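Local coordinates for phage-like element PBSX protein XepA (Bacillus subtilis, PDB 6IA5) that is of unknown function, does not seem to take part in host cell lysis, and assembles as a pentamer of identical chains, at residues E[226-231]-E[257-262]; E[261-264]-E[270-273]. All coordinates share one frame; numbering follows the deposited sequence.

Contact 1: E[226-231]-E[257-262]; sequences LPIRGV and KEIIME
Ile-228 and Ile-259 mark the closest approach of the two backbones, with CA to CA at 9.0 Å, a separation that leaves the meeting to side chains. Both strands, 225-232 and 258-267, pair antiparallel with strand 211-219 of the same antiparallel sheet, and Ile-228 sits where the first of them is interrupted. The CB of Ile-228 points toward 257-262. Its CG1 lies between the backbone N and the carbonyl carbon (chi1 61°), and an extended chi2 of 173° carries the terminal methyl across to Ile-259. Ile-259 answers with a bent branch: chi2 is -59°, which brings its own end methyl nearer than its CB direction would suggest. The two methyls meet tip to tip, CD1 of Ile-228 to CD1 of Ile-259 at 4.0 Å. More loosely, CE of Met-261 lies 4.5 Å from CD1 of Ile-228. Phe-216, Phe-251 and Phe-256 also pack on Ile-228, whereas Lys-257, which with Glu-258 forms a classic beta bulge facing Lys-219, makes a salt bridge with Asp-177 of a second subunit. Methyl groups alone do the touching here, so the contact rests on dispersion and exclusion of water and lacks the directional preference that a polar bond would impose.

Contact 2: E[261-264]-E[270-273]; sequences MEII and TLSV
Leu-271 and Val-273 meet Ile-263 and Met-261 in a beta-arch: strands 258-267 and 271-278 follow one another through a short turn, yet face each other with their side chains instead of pairing by backbone bonds. Strand 258-267 pairs with 211-219, strand 271-278 with 181-184 and 200-207, and the apolar side chains fill the gap between these layers. At the entry to the second strand, the backbone of Thr-270 bonds to Ala-209 and its N also to Thr-208 OG1, while its CB points away from 261-264. Leu-271 then turns its CB toward the partner. Its CD2 touches CD1 of Ile-263 at 4.2 Å, the two branched chains crossing at a slant, and Val-205 and Ser-212 pack against the leucine as well. Ser-272 keeps the alternation of the strand, its CB pointing away, and the OG of this buried serine is satisfied by a hydrogen bond with the backbone N of Asn-183. With Val-273 the apolar face returns, and here the backbones are closer: its CA is 7.4 Å from the CA of Met-261, against 8.6 Å between those of Leu-271 and Ile-263. Phe-180, His-181 and Val-203 also pack on the valine. Met-261 lies across it at about a right angle, its chain bending at chi2 (-78°) so that the thioether end leads away from 270-273. Consequently it is the base of the methionine that is touched: Val-273 CG1, anti to its own N at -176°, reaches Met-261 CB at 3.7 Å and CG at 4.0 Å.

Strand 258-267 takes part in both contacts, contact 1 using its beginning and contact 2 its middle, with centres about 13 Å apart. Met-261 is the residue that works in both, giving its far methyl to contact 1 and its CB and CG to contact 2. Both contacts are buried and apolar, but contact 2 buries roughly twice the surface of contact 1, 173 against 88 Å², and joins strands close in sequence, while contact 1 spans 25 intervening residues. Their settings differ too. Around contact 1, a second subunit reaches its segments; no other chain of the assembly touches the segments of contact 2.

Contact 1: E[226-231]-E[257-262]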
loop_
_atom_site.group_PDB
_atom_site.type_symbol
_atom_site.label_atom_id
_atom_site.label_comp_id
_atom_site.label_asym_id
_atom_site.label_seq_id
_atom_site.Cartn_x
_atom_site.Cartn_y
_atom_site.Cartn_z
ATOM N N LEU E 226 -29.419 -31.688 13.549
ATOM C CA LEU E 226 -29.595 -32.442 12.318
ATOM C C LEU E 226 -28.484 -33.486 12.240
ATOM O O LEU E 226 -27.315 -33.160 12.466
ATOM C CB LEU E 226 -29.474 -31.477 11.134
ATOM C CG LEU E 226 -30.559 -30.404 11.073
ATOM C CD1 LEU E 226 -30.027 -29.125 10.432
ATOM C CD2 LEU E 226 -31.770 -30.933 10.319
ATOM N N PRO E 227 -28.806 -34.749 11.891
ATOM C CA PRO E 227 -27.782 -35.791 11.799
ATOM C C PRO E 227 -26.874 -35.501 10.609
ATOM O O PRO E 227 -27.343 -35.110 9.548
ATOM C CB PRO E 227 -28.565 -37.094 11.569
ATOM C CG PRO E 227 -30.035 -36.724 11.759
ATOM C CD PRO E 227 -30.150 -35.229 11.540
ATOM N N ILE E 228 -25.568 -35.694 10.806
ATOM C CA ILE E 228 -24.588 -35.560 9.732
ATOM C C ILE E 228 -23.764 -36.842 9.653
ATOM O O ILE E 228 -23.724 -37.616 10.610
ATOM C CB ILE E 228 -23.705 -34.316 9.961
ATOM C CG1 ILE E 228 -22.919 -34.428 11.274
ATOM C CG2 ILE E 228 -24.591 -33.074 9.955
ATOM C CD1 ILE E 228 -21.918 -33.339 11.504
ATOM N N ARG E 229 -23.120 -37.053 8.499
ATOM C CA ARG E 229 -22.365 -38.267 8.236
ATOM C C ARG E 229 -20.882 -37.915 8.195
ATOM O O ARG E 229 -20.496 -36.881 7.640
ATOM C CB ARG E 229 -22.829 -38.920 6.927
ATOM C CG ARG E 229 -22.594 -38.066 5.684
ATOM C CD ARG E 229 -23.170 -38.648 4.414
ATOM N NE ARG E 229 -22.569 -37.976 3.283
ATOM C CZ ARG E 229 -23.022 -36.841 2.785
ATOM N NH1 ARG E 229 -23.940 -36.161 3.448
ATOM N NH2 ARG E 229 -22.561 -36.392 1.634
ATOM N N GLY E 230 -20.061 -38.777 8.797
ATOM C CA GLY E 230 -18.619 -38.626 8.734
ATOM C C GLY E 230 -18.006 -39.839 8.030
ATOM O O GLY E 230 -18.685 -40.855 7.850
ATOM N N VAL E 231 -16.729 -39.713 7.653
ATOM C CA VAL E 231 -16.006 -40.792 7.009
ATOM C C VAL E 231 -14.820 -41.176 7.893
ATOM O O VAL E 231 -13.950 -40.343 8.162
ATOM C CB VAL E 231 -15.551 -40.367 5.595
ATOM C CG1 VAL E 231 -14.748 -41.479 4.917
ATOM C CG2 VAL E 231 -16.751 -40.029 4.712
ATOM N N LYS E 257 -23.908 -24.106 11.152
ATOM C CA LYS E 257 -23.567 -23.084 12.124
ATOM C C LYS E 257 -22.770 -23.708 13.268
ATOM O O LYS E 257 -21.815 -23.113 13.753
ATOM C CB LYS E 257 -24.842 -22.405 12.653
ATOM C CG LYS E 257 -25.657 -21.620 11.637
ATOM C CD LYS E 257 -25.224 -20.165 11.518
ATOM C CE LYS E 257 -26.335 -19.180 11.219
ATOM N NZ LYS E 257 -27.381 -19.824 10.396
ATOM N N GLU E 258 -23.164 -24.911 13.698
ATOM C CA GLU E 258 -22.482 -25.568 14.802
ATOM C C GLU E 258 -22.413 -27.070 14.559
ATOM O O GLU E 258 -23.272 -27.628 13.870
ATOM C CB GLU E 258 -23.244 -25.374 16.114
ATOM C CG GLU E 258 -23.392 -23.922 16.502
ATOM C CD GLU E 258 -24.126 -23.724 17.811
ATOM O OE1 GLU E 258 -25.359 -23.896 17.838
ATOM O OE2 GLU E 258 -23.451 -23.429 18.801
ATOM N N ILE E 259 -21.425 -27.705 15.196
ATOM C CA ILE E 259 -21.278 -29.156 15.143
ATOM C C ILE E 259 -21.260 -29.678 16.575
ATOM O O ILE E 259 -20.563 -29.140 17.436
ATOM C CB ILE E 259 -20.001 -29.561 14.365
ATOM C CG1 ILE E 259 -19.991 -29.032 12.923
ATOM C CG2 ILE E 259 -19.784 -31.073 14.434
ATOM C CD1 ILE E 259 -21.145 -29.501 12.066
ATOM N N ILE E 260 -22.043 -30.724 16.818
ATOM C CA ILE E 260 -22.120 -31.316 18.142
ATOM C C ILE E 260 -21.819 -32.809 17.997
ATOM O O ILE E 260 -22.349 -33.478 17.104
ATOM C CB ILE E 260 -23.515 -31.064 18.742
ATOM C CG1 ILE E 260 -23.723 -29.575 19.047
ATOM C CG2 ILE E 260 -23.724 -31.918 19.976
ATOM C CD1 ILE E 260 -25.163 -29.190 19.338
ATOM N N MET E 261 -20.961 -33.311 18.890
ATOM C CA MET E 261 -20.650 -34.727 18.962
ATOM C C MET E 261 -21.185 -35.243 20.289
ATOM O O MET E 261 -20.508 -35.139 21.309
ATOM C CB MET E 261 -19.129 -34.912 18.916
ATOM C CG MET E 261 -18.521 -34.407 17.603
ATOM S SD MET E 261 -18.837 -35.647 16.329
ATOM C CE MET E 261 -19.378 -34.613 14.963
ATOM N N GLU E 262 -22.403 -35.792 20.268
ATOM C CA GLU E 262 -23.111 -36.102 21.494
ATOM C C GLU E 262 -22.744 -37.508 21.965
ATOM O O GLU E 262 -22.832 -38.482 21.204
ATOM C CB GLU E 262 -24.622 -35.978 21.266
ATOM C CG GLU E 262 -25.466 -36.554 22.388
ATOM C CD GLU E 262 -26.968 -36.336 22.242
ATOM O OE1 GLU E 262 -27.422 -35.965 21.147
ATOM O OE2 GLU E 262 -27.691 -36.499 23.227
#

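Contact 2: E[261-264]-E[270-273]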
loop_
_atom_site.group_PDB
_atom_site.type_symbol
_atom_site.label_atom_id
_atom_site.label_comp_id
_atom_site.label_asym_id
_atom_site.label_seq_id
_atom_site.Cartn_x
_atom_site.Cartn_y
_atom_site.Cartn_z
ATOM N N MET E 261 -20.961 -33.311 18.890
ATOM C CA MET E 261 -20.650 -34.727 18.962
ATOM C C MET E 261 -21.185 -35.243 20.289
ATOM O O MET E 261 -20.508 -35.139 21.309
ATOM C CB MET E 261 -19.129 -34.912 18.916
ATOM C CG MET E 261 -18.521 -34.407 17.603
ATOM S SD MET E 261 -18.837 -35.647 16.329
ATOM C CE MET E 261 -19.378 -34.613 14.963
ATOM N N GLU E 262 -22.403 -35.792 20.268
ATOM C CA GLU E 262 -23.111 -36.102 21.494
ATOM C C GLU E 262 -22.744 -37.508 21.965
ATOM O O GLU E 262 -22.832 -38.482 21.204
ATOM C CB GLU E 262 -24.622 -35.978 21.266
ATOM C CG GLU E 262 -25.466 -36.554 22.388
ATOM C CD GLU E 262 -26.968 -36.336 22.242
ATOM O OE1 GLU E 262 -27.422 -35.965 21.147
ATOM O OE2 GLU E 262 -27.691 -36.499 23.227
ATOM N N ILE E 263 -22.361 -37.620 23.244
ATOM C CA ILE E 263 -22.256 -38.938 23.838
ATOM C C ILE E 263 -23.657 -39.372 24.262
ATOM O O ILE E 263 -24.229 -38.788 25.178
ATOM C CB ILE E 263 -21.230 -38.968 24.986
ATOM C CG1 ILE E 263 -19.828 -38.627 24.477
ATOM C CG2 ILE E 263 -21.251 -40.327 25.667
ATOM C CD1 ILE E 263 -18.811 -38.375 25.555
ATOM N N ILE E 264 -24.187 -40.373 23.549
ATOM C CA ILE E 264 -25.527 -40.909 23.726
ATOM C C ILE E 264 -25.518 -41.797 24.966
ATOM O O ILE E 264 -26.460 -41.791 25.759
ATOM C CB ILE E 264 -25.975 -41.699 22.472
ATOM C CG1 ILE E 264 -26.211 -40.773 21.279
ATOM C CG2 ILE E 264 -27.216 -42.548 22.753
ATOM C CD1 ILE E 264 -27.280 -39.718 21.529
ATOM N N THR E 270 -14.039 -43.347 30.677
ATOM C CA THR E 270 -14.334 -42.011 30.189
ATOM C C THR E 270 -14.005 -41.924 28.691
ATOM O O THR E 270 -13.361 -42.815 28.117
ATOM C CB THR E 270 -13.598 -40.957 31.021
ATOM O OG1 THR E 270 -12.220 -41.267 30.845
ATOM C CG2 THR E 270 -13.958 -40.981 32.494
ATOM N N LEU E 271 -14.451 -40.830 28.070
ATOM C CA LEU E 271 -14.277 -40.636 26.637
ATOM C C LEU E 271 -13.986 -39.167 26.357
ATOM O O LEU E 271 -14.651 -38.294 26.900
ATOM C CB LEU E 271 -15.532 -41.120 25.899
ATOM C CG LEU E 271 -15.371 -41.354 24.393
ATOM C CD1 LEU E 271 -14.566 -42.623 24.128
ATOM C CD2 LEU E 271 -16.723 -41.457 23.704
ATOM N N SER E 272 -12.965 -38.925 25.540
ATOM C CA SER E 272 -12.698 -37.602 25.006
ATOM C C SER E 272 -13.100 -37.570 23.531
ATOM O O SER E 272 -12.951 -38.559 22.817
ATOM C CB SER E 272 -11.244 -37.241 25.171
ATOM O OG SER E 272 -10.899 -37.139 26.549
ATOM N N VAL E 273 -13.617 -36.421 23.094
ATOM C CA VAL E 273 -13.978 -36.179 21.707
ATOM C C VAL E 273 -13.469 -34.792 21.339
ATOM O O VAL E 273 -13.951 -33.790 21.862
ATOM C CB VAL E 273 -15.495 -36.304 21.467
ATOM C CG1 VAL E 273 -15.802 -36.132 19.979
ATOM C CG2 VAL E 273 -16.060 -37.634 21.971
#